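Local coordinates for protein glyoxalase 3 (Candida albicans, PDB 4LRU) that converts methylglyoxal to D-lactate in a single glutathione-independent step and so helps the yeast detoxify the methylglyoxal its own metabolism produces, at residues A[167-170]-A[171-175]. Numbering follows the deposited sequence.
Sequences TDIG and EDILG
Glu171 folds its side chain back over the first turn of the short helix 168-173. Its CG sits 3.5 Å from Thr167 O, and its CB lies 3.4 Å from Asp168 O. The same two carbonyls share the Glu171 amide, each through a weak hydrogen bond. CG stands beside the backbone N (chi1 -47°), and a bend about the CB-CG bond (chi2 -66°) keeps the carboxylate near the start of the helix. Both carboxylate oxygens have partners elsewhere: OE2 bonds to His140 NE2 and OE1 to His109 NE2. Two bonds at separate oxygens should limit rotation of the carboxylate.

Thr167 is the N-cap. Its OG1 accepts from Gly170 N at 3.0 Å, and stands between the backbone N and the carbonyl carbon (chi1 67°), where it can reach that amide. Beyond this cap its side chain packs on Glu201, Pro202 and Pro205. Cys139, His140 and Glu171 are the inferred active-site residues of this DJ-1 superfamily enzyme. The capped helix thus carries the acidic member of a probable Cys-His-Glu triad.

On the outer side of the helix, Ile173 lies one turn on from Ile169. Its CG1 runs beside Ile169 O at 3.4 Å, while its CD1 comes to 4.5 Å from Ile169 CG1, a loose apolar contact. Ile173 N donates to Ile169 O. Leu174 lies against the next carbonyl, with CG 3.4 Å from Gly170 O, which accepts from Leu174 N. Asp172 CB passes close to Ile169 O, at 3.2 Å, and its OD1 bonds to Thr177 OG1, at the start of helix 177-182. Gly175 then leaves the helix with positive phi in a Schellman motif, its N bonded to Asp172 O.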
ATOM      1  N   THR A 167       4.386  -7.545 -10.244  1.00 19.84           N
ATOM      2  CA  THR A 167       4.951  -8.743 -10.864  1.00 18.92           C
ATOM      3  C   THR A 167       6.456  -8.621 -11.098  1.00 19.49           C
ATOM      4  O   THR A 167       6.976  -7.531 -11.323  1.00 19.71           O
ATOM      5  CB  THR A 167       4.282  -9.086 -12.218  1.00 19.97           C
ATOM      6  OG1 THR A 167       4.593  -8.082 -13.194  1.00 20.57           O
ATOM      7  CG2 THR A 167       2.763  -9.235 -12.065  1.00 20.12           C
ATOM      8  N   ASP A 168       7.145  -9.754 -11.086  1.00 21.14           N
ATOM      9  CA  ASP A 168       8.552  -9.785 -11.480  1.00 22.05           C
ATOM     10  C   ASP A 168       8.769  -9.203 -12.875  1.00 22.52           C
ATOM     11  O   ASP A 168       9.719  -8.454 -13.096  1.00 24.94           O
ATOM     12  CB  ASP A 168       9.089 -11.204 -11.433  1.00 21.94           C
ATOM     13  CG  ASP A 168       9.192 -11.765 -10.015  1.00 24.06           C
ATOM     14  OD1 ASP A 168       8.955 -11.032  -9.037  1.00 22.42           O
ATOM     15  OD2 ASP A 168       9.524 -12.965  -9.907  1.00 26.67           O
ATOM     16  N   ILE A 169       7.929  -9.564 -13.847  1.00 20.92           N
ATOM     17  CA  ILE A 169       8.165  -9.083 -15.191  1.00 21.19           C
ATOM     18  C   ILE A 169       8.008  -7.558 -15.235  1.00 19.80           C
ATOM     19  O   ILE A 169       8.711  -6.871 -15.978  1.00 22.86           O
ATOM     20  CB  ILE A 169       7.285  -9.803 -16.242  1.00 21.38           C
ATOM     21  CG1 ILE A 169       7.864  -9.599 -17.647  1.00 22.33           C
ATOM     22  CG2 ILE A 169       5.831  -9.372 -16.129  1.00 22.60           C
ATOM     23  CD1 ILE A 169       7.108 -10.307 -18.764  1.00 22.82           C
ATOM     24  N   GLY A 170       7.083  -7.035 -14.440  1.00 20.26           N
ATOM     25  CA  GLY A 170       6.886  -5.592 -14.330  1.00 21.10           C
ATOM     26  C   GLY A 170       8.175  -4.881 -13.943  1.00 21.83           C
ATOM     27  O   GLY A 170       8.474  -3.792 -14.443  1.00 22.17           O
ATOM     28  N   GLU A 171       8.964  -5.517 -13.080  1.00 20.63           N
ATOM     29  CA  GLU A 171      10.246  -4.918 -12.678  1.00 21.35           C
ATOM     30  C   GLU A 171      11.214  -4.815 -13.845  1.00 23.25           C
ATOM     31  O   GLU A 171      11.975  -3.845 -13.946  1.00 23.30           O
ATOM     32  CB  GLU A 171      10.905  -5.694 -11.522  1.00 21.63           C
ATOM     33  CG  GLU A 171      10.000  -6.056 -10.350  1.00 20.39           C
ATOM     34  CD  GLU A 171       9.491  -4.863  -9.552  1.00 19.52           C
ATOM     35  OE1 GLU A 171       9.576  -3.711 -10.033  1.00 21.99           O
ATOM     36  OE2 GLU A 171       8.953  -5.111  -8.444  1.00 21.66           O
ATOM     37  N   ASP A 172      11.189  -5.809 -14.743  1.00 22.48           N
ATOM     38  CA  ASP A 172      12.008  -5.780 -15.945  1.00 25.46           C
ATOM     39  C   ASP A 172      11.563  -4.610 -16.813  1.00 25.22           C
ATOM     40  O   ASP A 172      12.374  -3.852 -17.329  1.00 25.53           O
ATOM     41  CB  ASP A 172      11.846  -7.068 -16.764  1.00 26.13           C
ATOM     42  CG  ASP A 172      12.591  -8.267 -16.179  1.00 28.53           C
ATOM     43  OD1 ASP A 172      13.320  -8.136 -15.174  1.00 28.82           O
ATOM     44  OD2 ASP A 172      12.452  -9.369 -16.758  1.00 29.91           O
ATOM     45  N   ILE A 173      10.253  -4.503 -17.004  1.00 24.31           N
ATOM     46  CA  ILE A 173       9.712  -3.530 -17.928  1.00 24.37           C
ATOM     47  C   ILE A 173      10.056  -2.115 -17.440  1.00 23.01           C
ATOM     48  O   ILE A 173      10.388  -1.242 -18.253  1.00 27.40           O
ATOM     49  CB  ILE A 173       8.189  -3.702 -18.072  1.00 24.01           C
ATOM     50  CG1 ILE A 173       7.878  -5.050 -18.743  1.00 24.76           C
ATOM     51  CG2 ILE A 173       7.613  -2.568 -18.914  1.00 24.78           C
ATOM     52  CD1 ILE A 173       6.440  -5.482 -18.576  1.00 25.88           C
ATOM     53  N   LEU A 174      10.115  -1.940 -16.129  1.00 24.51           N
ATOM     54  CA  LEU A 174      10.454  -0.636 -15.557  1.00 26.01           C
ATOM     55  C   LEU A 174      11.958  -0.428 -15.406  1.00 29.23           C
ATOM     56  O   LEU A 174      12.414   0.657 -15.018  1.00 29.31           O
ATOM     57  CB  LEU A 174       9.761  -0.454 -14.210  1.00 25.56           C
ATOM     58  CG  LEU A 174       8.235  -0.375 -14.284  1.00 27.10           C
ATOM     59  CD1 LEU A 174       7.655  -0.224 -12.885  1.00 29.60           C
ATOM     60  CD2 LEU A 174       7.783   0.766 -15.194  1.00 29.86           C
ATOM     61  N   GLY A 175      12.723  -1.464 -15.714  1.00 27.70           N
ATOM     62  CA  GLY A 175      14.172  -1.391 -15.705  1.00 28.79           C
ATOM     63  C   GLY A 175      14.780  -1.324 -14.313  1.00 30.44           C
ATOM     64  O   GLY A 175      15.869  -0.766 -14.141  1.00 31.70           O
TER